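Local coordinates for R.Pab1 family restriction endonuclease (PDB 7CFA), which probably acts as a restriction DNA glycosylase, removing a base from its recognition sequence so that the DNA strand can be cleaved at the resulting abasic site, at residues 51-56 with 168-173; 108-113 with 221-226; 137-142 with 157-162. The protein carries 2 engineered substitutions. One frame throughout, in Å; residues are numbered along the deposited sequence.

Interaction 1. Residues 51-56 with 168-173; sequences WQIGYD and GMLYFC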
loop_
_atom_site.group_PDB
_atom_site.type_symbol
_atom_site.label_atom_id
_atom_site.label_comp_id
_atom_site.label_asym_id
_atom_site.label_seq_id
_atom_site.Cartn_x
_atom_site.Cartn_y
_atom_site.Cartn_z
ATOM N N TRP A 51 4.662 9.862 -11.355
ATOM C CA TRP A 51 3.951 9.347 -12.526
ATOM C C TRP A 51 4.170 7.838 -12.609
ATOM O O TRP A 51 5.257 7.382 -12.980
ATOM C CB TRP A 51 4.432 10.054 -13.794
ATOM C CG TRP A 51 3.730 9.666 -15.067
ATOM C CD1 TRP A 51 2.663 8.823 -15.204
ATOM C CD2 TRP A 51 4.057 10.116 -16.388
ATOM N NE1 TRP A 51 2.307 8.723 -16.530
ATOM C CE2 TRP A 51 3.148 9.506 -17.277
ATOM C CE3 TRP A 51 5.031 10.975 -16.905
ATOM C CZ2 TRP A 51 3.186 9.730 -18.651
ATOM C CZ3 TRP A 51 5.067 11.195 -18.271
ATOM C CH2 TRP A 51 4.152 10.574 -19.127
ATOM N N GLN A 52 3.140 7.064 -12.260
ATOM C CA GLN A 52 3.176 5.610 -12.418
ATOM C C GLN A 52 2.942 5.299 -13.894
ATOM O O GLN A 52 1.834 4.988 -14.338
ATOM C CB GLN A 52 2.145 4.931 -11.525
ATOM C CG GLN A 52 2.244 3.411 -11.533
ATOM C CD GLN A 52 1.221 2.747 -10.633
ATOM O OE1 GLN A 52 0.344 3.407 -10.074
ATOM N NE2 GLN A 52 1.330 1.432 -10.487
ATOM N N ILE A 53 4.020 5.382 -14.662
ATOM C CA ILE A 53 3.942 5.340 -16.117
ATOM C C ILE A 53 3.950 3.894 -16.594
ATOM O O ILE A 53 4.609 3.026 -16.007
ATOM C CB ILE A 53 5.102 6.147 -16.730
ATOM C CG1 ILE A 53 4.964 6.237 -18.250
ATOM C CG2 ILE A 53 6.444 5.537 -16.344
ATOM C CD1 ILE A 53 6.018 7.102 -18.897
ATOM N N GLY A 54 3.200 3.626 -17.664
ATOM C CA GLY A 54 3.191 2.338 -18.313
ATOM C C GLY A 54 3.838 2.390 -19.688
ATOM O O GLY A 54 4.250 3.437 -20.182
ATOM N N TYR A 55 3.927 1.212 -20.304
ATOM C CA TYR A 55 4.468 1.090 -21.648
ATOM C C TYR A 55 3.519 0.425 -22.635
ATOM O O TYR A 55 3.841 0.363 -23.826
ATOM C CB TYR A 55 5.804 0.323 -21.629
ATOM C CG TYR A 55 5.739 -1.065 -21.030
ATOM C CD1 TYR A 55 5.240 -2.136 -21.762
ATOM C CD2 TYR A 55 6.197 -1.310 -19.742
ATOM C CE1 TYR A 55 5.182 -3.404 -21.225
ATOM C CE2 TYR A 55 6.145 -2.580 -19.196
ATOM C CZ TYR A 55 5.635 -3.623 -19.944
ATOM O OH TYR A 55 5.578 -4.891 -19.415
ATOM N N ASP A 56 2.367 -0.065 -22.189
ATOM C CA ASP A 56 1.392 -0.629 -23.110
ATOM C C ASP A 56 0.003 -0.550 -22.493
ATOM O O ASP A 56 -0.171 -0.158 -21.336
ATOM C CB ASP A 56 1.737 -2.077 -23.486
ATOM C CG ASP A 56 1.813 -2.992 -22.286
ATOM O OD1 ASP A 56 1.565 -2.532 -21.151
ATOM O OD2 ASP A 56 2.134 -4.183 -22.477
ATOM N N GLY A 168 7.204 -5.355 -8.989
ATOM C CA GLY A 168 7.752 -4.008 -8.993
ATOM C C GLY A 168 6.809 -3.039 -9.688
ATOM O O GLY A 168 6.264 -3.343 -10.751
ATOM N N MET A 169 6.618 -1.881 -9.062
ATOM C CA MET A 169 5.856 -0.777 -9.633
ATOM C C MET A 169 6.812 0.380 -9.881
ATOM O O MET A 169 7.448 0.874 -8.943
ATOM C CB MET A 169 4.719 -0.346 -8.705
ATOM C CG MET A 169 3.477 -1.223 -8.775
ATOM S SD MET A 169 3.740 -2.901 -8.168
ATOM C CE MET A 169 4.159 -2.579 -6.457
ATOM N N LEU A 170 6.916 0.804 -11.135
ATOM C CA LEU A 170 7.842 1.862 -11.515
ATOM C C LEU A 170 7.126 3.205 -11.492
ATOM O O LEU A 170 6.023 3.338 -12.029
ATOM C CB LEU A 170 8.429 1.590 -12.902
ATOM C CG LEU A 170 9.600 2.457 -13.379
ATOM C CD1 LEU A 170 10.527 1.643 -14.267
ATOM C CD2 LEU A 170 9.108 3.688 -14.127
ATOM N N TYR A 171 7.759 4.194 -10.868
ATOM C CA TYR A 171 7.243 5.552 -10.808
ATOM C C TYR A 171 8.260 6.494 -11.433
ATOM O O TYR A 171 9.456 6.401 -11.142
ATOM C CB TYR A 171 6.940 5.967 -9.366
ATOM C CG TYR A 171 5.820 5.174 -8.733
ATOM C CD1 TYR A 171 6.073 3.958 -8.106
ATOM C CD2 TYR A 171 4.510 5.634 -8.767
ATOM C CE1 TYR A 171 5.052 3.227 -7.530
ATOM C CE2 TYR A 171 3.481 4.910 -8.191
ATOM C CZ TYR A 171 3.758 3.706 -7.574
ATOM O OH TYR A 171 2.741 2.980 -7.000
ATOM N N PHE A 172 7.784 7.385 -12.295
ATOM C CA PHE A 172 8.624 8.364 -12.972
ATOM C C PHE A 172 8.442 9.710 -12.281
ATOM O O PHE A 172 7.316 10.207 -12.172
ATOM C CB PHE A 172 8.256 8.442 -14.453
ATOM C CG PHE A 172 9.128 9.361 -15.256
ATOM C CD1 PHE A 172 10.500 9.385 -15.063
ATOM C CD2 PHE A 172 8.575 10.186 -16.222
ATOM C CE1 PHE A 172 11.302 10.226 -15.813
ATOM C CE2 PHE A 172 9.370 11.026 -16.973
ATOM C CZ PHE A 172 10.735 11.046 -16.770
ATOM N N CYS A 173 9.541 10.291 -11.804
ATOM C CA CYS A 173 9.483 11.474 -10.959
ATOM C C CYS A 173 10.368 12.588 -11.502
ATOM O O CYS A 173 11.438 12.338 -12.067
ATOM C CB CYS A 173 9.900 11.143 -9.521
ATOM S SG CYS A 173 8.961 9.792 -8.771
#
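The carbonyl oxygen of Trp51 is approached by three groups. The backbone N of Phe172 lies 2.6 Å from Trp51 O and points its N-H almost straight at it (173°). Tyr171 CA adds a C-H contact to the same Trp51 O, and Ile53 N closes back onto it with a weak bond, which makes Gln52 the centre of an inverse gamma turn. The return bond, from Trp51 N to Phe172 O at 2.8 Å, is more bent. Together the two bonds define an antiparallel hydrogen-bonded pair at the end of strand 47-51, where it runs beside strand 166-175 in the large antiparallel sheet before the chain turns off into a loop. On the sheet face of Trp51 and Phe172, Trp51 CE3 meets the edge of the phenyl ring, 3.7 Å from Phe172 CD2. Ile53 CG2 fits between Leu170 CD2 and Phe172 CB, each 3.9 Å from it, and helix 208-219 packs against this apolar group through Met214 and Ile217. Gln52 and Tyr171 run alongside each other on the other face. With Gln52 CG trans to the backbone N (chi1 -174°) and the chain extended, its CB rests 3.6 Å from Tyr171 CE2 and the amide continues along the phenol, while Gln52 NE2 comes within 3.8 Å of Met169 CG.

Interaction 2. Residues 108-113 with 221-226; sequences EELIED and LSNNHR
Two helix starts meet here, with Leu110 as the N-cap residue of helix 111-114 and Ser222 as that of helix 223-237. The bond that joins them runs from Glu112 N, in the first turn of the short helix, to Leu221 O, just ahead of the long one; it measures 3.0 Å and lies nearly along the C=O axis. Ser222 caps its own helix, its OG accepting from His225 N at 3.2 Å. The hydroxyl sits between the backbone N and the carbonyl carbon (chi1 68°), which lets OG reach the N-H of His225. Glu112 reaches over in an extended chain that brings its OE1 to 3.3 Å from Ser222 CB, and its carboxylate is held from outside the contact by a salt bridge from OE1 to Lys160 and a hydrogen bond from Gly168 N to OE2.

Leu110 meets the start of helix 223-237 by lying against the Asn223 amide and the Arg226 guanidinium. Its CD1 touches Asn223 OD1 at 3.4 Å, and its CD2 lies over one face of the Arg226 guanidinium, 3.7 Å from Arg226 NH2. That guanidinium is fixed side-on, NE and NH2 both donating to Asn223 OD1, while NH1 bonds to the carbonyl oxygens of Leu104 and Asn107. Ile111 CG2 packs 3.7 Å from Leu221 CD1. These two side chains carry the paired helix starts onto strand 152-159 at Ile155, and Ile111 also reaches Val127 of the second subunit.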
loop_
_atom_site.group_PDB
_atom_site.type_symbol
_atom_site.label_atom_id
_atom_site.label_comp_id
_atom_site.label_asym_id
_atom_site.label_seq_id
_atom_site.Cartn_x
_atom_site.Cartn_y
_atom_site.Cartn_z
ATOM N N GLU A 108 20.365 -11.843 -17.528
ATOM C CA GLU A 108 19.829 -12.909 -16.696
ATOM C C GLU A 108 19.302 -12.435 -15.351
ATOM O O GLU A 108 18.482 -13.140 -14.751
ATOM C CB GLU A 108 20.898 -13.987 -16.453
ATOM C CG GLU A 108 21.281 -14.777 -17.692
ATOM C CD GLU A 108 22.443 -15.717 -17.440
ATOM O OE1 GLU A 108 23.399 -15.306 -16.750
ATOM O OE2 GLU A 108 22.394 -16.868 -17.924
ATOM N N GLU A 109 19.734 -11.274 -14.865
ATOM C CA GLU A 109 19.324 -10.769 -13.561
ATOM C C GLU A 109 18.032 -9.975 -13.706
ATOM O O GLU A 109 18.008 -8.934 -14.374
ATOM C CB GLU A 109 20.422 -9.897 -12.952
ATOM C CG GLU A 109 21.756 -10.601 -12.780
ATOM C CD GLU A 109 22.799 -9.715 -12.127
ATOM O OE1 GLU A 109 22.490 -8.539 -11.834
ATOM O OE2 GLU A 109 23.930 -10.195 -11.902
ATOM N N LEU A 110 16.964 -10.465 -13.085
ATOM C CA LEU A 110 15.680 -9.784 -13.078
ATOM C C LEU A 110 15.401 -9.199 -11.698
ATOM O O LEU A 110 15.758 -9.785 -10.672
ATOM C CB LEU A 110 14.549 -10.734 -13.480
ATOM C CG LEU A 110 14.631 -11.273 -14.904
ATOM C CD1 LEU A 110 13.533 -12.295 -15.145
ATOM C CD2 LEU A 110 14.547 -10.136 -15.913
ATOM N N ILE A 111 14.746 -8.037 -11.693
ATOM C CA ILE A 111 14.504 -7.313 -10.448
ATOM C C ILE A 111 13.606 -8.120 -9.515
ATOM O O ILE A 111 13.877 -8.237 -8.315
ATOM C CB ILE A 111 13.910 -5.927 -10.755
ATOM C CG1 ILE A 111 14.977 -5.024 -11.370
ATOM C CG2 ILE A 111 13.301 -5.299 -9.504
ATOM C CD1 ILE A 111 14.481 -3.644 -11.733
ATOM N N GLU A 112 12.520 -8.687 -10.046
ATOM C CA GLU A 112 11.599 -9.444 -9.204
ATOM C C GLU A 112 12.200 -10.749 -8.696
ATOM O O GLU A 112 11.626 -11.361 -7.790
ATOM C CB GLU A 112 10.298 -9.717 -9.962
ATOM C CG GLU A 112 9.479 -8.457 -10.208
ATOM C CD GLU A 112 8.193 -8.716 -10.968
ATOM O OE1 GLU A 112 7.906 -9.891 -11.281
ATOM O OE2 GLU A 112 7.469 -7.738 -11.252
ATOM N N ASP A 113 13.333 -11.186 -9.247
ATOM C CA ASP A 113 14.039 -12.346 -8.722
ATOM C C ASP A 113 15.135 -11.977 -7.731
ATOM O O ASP A 113 15.460 -12.791 -6.860
ATOM C CB ASP A 113 14.648 -13.166 -9.867
ATOM C CG ASP A 113 13.594 -13.790 -10.764
ATOM O OD1 ASP A 113 12.520 -14.164 -10.248
ATOM O OD2 ASP A 113 13.839 -13.903 -11.983
ATOM N N LEU A 221 12.652 -5.915 -15.316
ATOM C CA LEU A 221 11.791 -6.043 -14.146
ATOM C C LEU A 221 11.398 -7.497 -13.916
ATOM O O LEU A 221 11.487 -8.006 -12.792
ATOM C CB LEU A 221 10.554 -5.159 -14.312
ATOM C CG LEU A 221 9.777 -4.812 -13.044
ATOM C CD1 LEU A 221 10.707 -4.233 -11.991
ATOM C CD2 LEU A 221 8.665 -3.831 -13.367
ATOM N N SER A 222 10.969 -8.181 -14.971
ATOM C CA SER A 222 10.581 -9.584 -14.891
ATOM C C SER A 222 10.684 -10.186 -16.285
ATOM O O SER A 222 10.969 -9.490 -17.264
ATOM C CB SER A 222 9.167 -9.738 -14.326
ATOM O OG SER A 222 8.207 -9.225 -15.232
ATOM N N ASN A 223 10.443 -11.495 -16.370
ATOM C CA ASN A 223 10.448 -12.156 -17.670
ATOM C C ASN A 223 9.284 -11.685 -18.533
ATOM O O ASN A 223 9.441 -11.500 -19.745
ATOM C CB ASN A 223 10.410 -13.674 -17.494
ATOM C CG ASN A 223 11.797 -14.285 -17.420
ATOM O OD1 ASN A 223 12.728 -13.823 -18.080
ATOM N ND2 ASN A 223 11.941 -15.330 -16.612
ATOM N N ASN A 224 8.108 -11.487 -17.930
ATOM C CA ASN A 224 6.974 -10.976 -18.693
ATOM C C ASN A 224 7.248 -9.568 -19.205
ATOM O O ASN A 224 6.970 -9.261 -20.371
ATOM C CB ASN A 224 5.706 -11.005 -17.840
ATOM C CG ASN A 224 5.229 -12.417 -17.551
ATOM O OD1 ASN A 224 5.576 -13.360 -18.260
ATOM N ND2 ASN A 224 4.422 -12.567 -16.506
ATOM N N HIS A 225 7.802 -8.702 -18.351
ATOM C CA HIS A 225 8.179 -7.364 -18.794
ATOM C C HIS A 225 9.273 -7.419 -19.852
ATOM O O HIS A 225 9.256 -6.636 -20.809
ATOM C CB HIS A 225 8.633 -6.520 -17.603
ATOM C CG HIS A 225 7.515 -6.074 -16.714
ATOM N ND1 HIS A 225 6.460 -5.315 -17.171
ATOM C CD2 HIS A 225 7.294 -6.271 -15.393
ATOM C CE1 HIS A 225 5.634 -5.066 -16.170
ATOM N NE2 HIS A 225 6.117 -5.634 -15.080
ATOM N N ARG A 226 10.237 -8.329 -19.692
ATOM C CA ARG A 226 11.264 -8.501 -20.714
ATOM C C ARG A 226 10.642 -8.855 -22.057
ATOM O O ARG A 226 10.996 -8.271 -23.089
ATOM C CB ARG A 226 12.261 -9.579 -20.290
ATOM C CG ARG A 226 13.454 -9.719 -21.225
ATOM C CD ARG A 226 13.822 -11.178 -21.449
ATOM N NE ARG A 226 14.094 -11.882 -20.198
ATOM C CZ ARG A 226 15.302 -12.004 -19.655
ATOM N NH1 ARG A 226 16.358 -11.468 -20.250
ATOM N NH2 ARG A 226 15.452 -12.662 -18.515
#

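Interaction 3. Residues 137-142 with 157-162; sequences VSYPLL and IKEKQR
Tyr139 is engaged by two consecutive residues, Lys158 over its ring and Glu159 at its hydroxyl. The ammonium of Lys158 stands almost centrally above one face, NZ 3.9 Å from the centroid of the Tyr139 ring and only 8° off the normal, a cation-pi contact reached because the lysine chain bends at chi2 (-67°) and then runs straight. Tyr139 OH donates to Glu159 OE2 at 2.6 Å, arriving on the syn side, with the carboxylate turned nearly perpendicular to the ring. Ile157 O lies at the ring edge, 3.4 Å from Tyr139 CD2. These residues belong to the beta hairpin of strands 130-145 and 152-159, whose strands splay apart here (139° between their directions), and Tyr139 reaches across to the side chains of Lys158 and Glu159. Between the two segments the backbones are joined by one weak bond, Ile157 N to Pro140 O, 3.4 Å, and the pyrrolidine CG of Pro140 packs 3.7 Å from Ile157 CB. A backbone bond between Leu142 and Ile155 continues the hairpin. The whole of 137-142 also pairs antiparallel with a strand of the second subunit, carrying the sheet across the dimer interface.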
loop_
_atom_site.group_PDB
_atom_site.type_symbol
_atom_site.label_atom_id
_atom_site.label_comp_id
_atom_site.label_asym_id
_atom_site.label_seq_id
_atom_site.Cartn_x
_atom_site.Cartn_y
_atom_site.Cartn_z
ATOM N N VAL A 137 8.286 -6.080 8.577
ATOM C CA VAL A 137 8.236 -6.478 7.176
ATOM C C VAL A 137 8.930 -5.374 6.395
ATOM O O VAL A 137 8.478 -4.221 6.395
ATOM C CB VAL A 137 6.798 -6.696 6.689
ATOM C CG1 VAL A 137 6.802 -7.221 5.261
ATOM C CG2 VAL A 137 6.069 -7.653 7.611
ATOM N N SER A 138 10.039 -5.710 5.745
ATOM C CA SER A 138 10.875 -4.726 5.069
ATOM C C SER A 138 10.698 -4.838 3.562
ATOM O O SER A 138 10.884 -5.915 2.986
ATOM C CB SER A 138 12.345 -4.908 5.448
ATOM O OG SER A 138 12.532 -4.708 6.838
ATOM N N TYR A 139 10.337 -3.724 2.932
ATOM C CA TYR A 139 10.123 -3.659 1.499
ATOM C C TYR A 139 11.242 -2.871 0.847
ATOM O O TYR A 139 11.502 -1.726 1.246
ATOM C CB TYR A 139 8.777 -3.007 1.179
ATOM C CG TYR A 139 7.588 -3.755 1.733
ATOM C CD1 TYR A 139 7.160 -3.553 3.040
ATOM C CD2 TYR A 139 6.889 -4.659 0.948
ATOM C CE1 TYR A 139 6.071 -4.235 3.548
ATOM C CE2 TYR A 139 5.802 -5.345 1.446
ATOM C CZ TYR A 139 5.397 -5.130 2.746
ATOM O OH TYR A 139 4.313 -5.811 3.247
ATOM N N PRO A 140 11.927 -3.440 -0.137
ATOM C CA PRO A 140 12.981 -2.695 -0.824
ATOM C C PRO A 140 12.404 -1.746 -1.857
ATOM O O PRO A 140 11.311 -1.949 -2.394
ATOM C CB PRO A 140 13.806 -3.799 -1.493
ATOM C CG PRO A 140 12.801 -4.858 -1.790
ATOM C CD PRO A 140 11.793 -4.813 -0.656
ATOM N N LEU A 141 13.157 -0.687 -2.126
ATOM C CA LEU A 141 12.853 0.194 -3.239
ATOM C C LEU A 141 14.150 0.526 -3.954
ATOM O O LEU A 141 15.187 0.734 -3.315
ATOM C CB LEU A 141 12.131 1.471 -2.781
ATOM C CG LEU A 141 12.812 2.432 -1.809
ATOM C CD1 LEU A 141 13.528 3.544 -2.556
ATOM C CD2 LEU A 141 11.793 3.008 -0.840
ATOM N N LEU A 142 14.092 0.546 -5.279
ATOM C CA LEU A 142 15.234 0.876 -6.115
ATOM C C LEU A 142 15.010 2.244 -6.735
ATOM O O LEU A 142 13.921 2.528 -7.245
ATOM C CB LEU A 142 15.440 -0.177 -7.205
ATOM C CG LEU A 142 15.809 -1.585 -6.733
ATOM C CD1 LEU A 142 15.956 -2.522 -7.922
ATOM C CD2 LEU A 142 17.090 -1.556 -5.911
ATOM N N ILE A 157 8.721 -2.404 -4.471
ATOM C CA ILE A 157 8.587 -3.857 -4.478
ATOM C C ILE A 157 7.518 -4.248 -3.465
ATOM O O ILE A 157 7.651 -3.961 -2.269
ATOM C CB ILE A 157 9.924 -4.543 -4.163
ATOM C CG1 ILE A 157 11.007 -4.092 -5.146
ATOM C CG2 ILE A 157 9.768 -6.054 -4.197
ATOM C CD1 ILE A 157 10.702 -4.427 -6.590
ATOM N N LYS A 158 6.462 -4.907 -3.938
ATOM C CA LYS A 158 5.383 -5.392 -3.090
ATOM C C LYS A 158 5.131 -6.866 -3.386
ATOM O O LYS A 158 5.670 -7.432 -4.341
ATOM C CB LYS A 158 4.097 -4.580 -3.293
ATOM C CG LYS A 158 4.182 -3.135 -2.818
ATOM C CD LYS A 158 4.327 -3.046 -1.305
ATOM C CE LYS A 158 4.386 -1.597 -0.845
ATOM N NZ LYS A 158 4.494 -1.472 0.635
ATOM N N GLU A 159 4.299 -7.488 -2.552
ATOM C CA GLU A 159 3.973 -8.896 -2.741
ATOM C C GLU A 159 3.069 -9.078 -3.953
ATOM O O GLU A 159 2.219 -8.233 -4.245
ATOM C CB GLU A 159 3.279 -9.465 -1.500
ATOM C CG GLU A 159 4.036 -9.287 -0.194
ATOM C CD GLU A 159 3.674 -7.997 0.516
ATOM O OE1 GLU A 159 3.084 -7.107 -0.132
ATOM O OE2 GLU A 159 3.975 -7.877 1.723
ATOM N N LYS A 160 3.259 -10.188 -4.661
ATOM C CA LYS A 160 2.347 -10.537 -5.743
ATOM C C LYS A 160 0.988 -10.910 -5.168
ATOM O O LYS A 160 0.896 -11.710 -4.231
ATOM C CB LYS A 160 2.903 -11.696 -6.567
ATOM C CG LYS A 160 4.073 -11.339 -7.461
ATOM C CD LYS A 160 4.389 -12.493 -8.398
ATOM C CE LYS A 160 5.583 -12.189 -9.286
ATOM N NZ LYS A 160 5.365 -10.966 -10.107
ATOM N N GLN A 161 -0.070 -10.327 -5.724
ATOM C CA GLN A 161 -1.421 -10.598 -5.252
ATOM C C GLN A 161 -1.872 -11.956 -5.767
ATOM O O GLN A 161 -1.880 -12.193 -6.979
ATOM C CB GLN A 161 -2.381 -9.503 -5.708
ATOM C CG GLN A 161 -2.053 -8.136 -5.153
ATOM C CD GLN A 161 -2.114 -8.093 -3.639
ATOM O OE1 GLN A 161 -3.084 -8.549 -3.031
ATOM N NE2 GLN A 161 -1.076 -7.543 -3.023
ATOM N N ARG A 162 -2.238 -12.847 -4.843
ATOM C CA ARG A 162 -2.717 -14.187 -5.186
ATOM C C ARG A 162 -1.663 -14.980 -5.953
ATOM O O ARG A 162 -1.983 -15.773 -6.841
ATOM C CB ARG A 162 -4.021 -14.118 -5.983
ATOM C CG ARG A 162 -5.164 -13.463 -5.236
ATOM C CD ARG A 162 -6.416 -13.423 -6.089
ATOM N NE ARG A 162 -6.849 -14.766 -6.460
ATOM C CZ ARG A 162 -7.742 -15.474 -5.777
ATOM N NH1 ARG A 162 -8.306 -14.964 -4.689
ATOM N NH2 ARG A 162 -8.072 -16.691 -6.185
#

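How the interactions relate
The three contacts form a triangle, their centres 15 to 16 Å apart. Interactions 1 and 3 share the antiparallel sheet through neighbouring strands 166-175 and 152-159, where Met169 CE packs 3.7 Å from Lys158 CG, whereas interaction 2 packs two helix starts against strand 152-159 of that sheet. Along the chain interaction 3 is nested inside the loops closed by both others, and the segments of interactions 1 and 2 alternate. Glu112 of interaction 2 bridges to both others, and Ile111 CG2 lies 4.0 Å from Ile157 CD1 of interaction 3. Interaction 3 lies on the strand that pairs with the second subunit, and interaction 2 touches that subunit through Glu109 and Ile111.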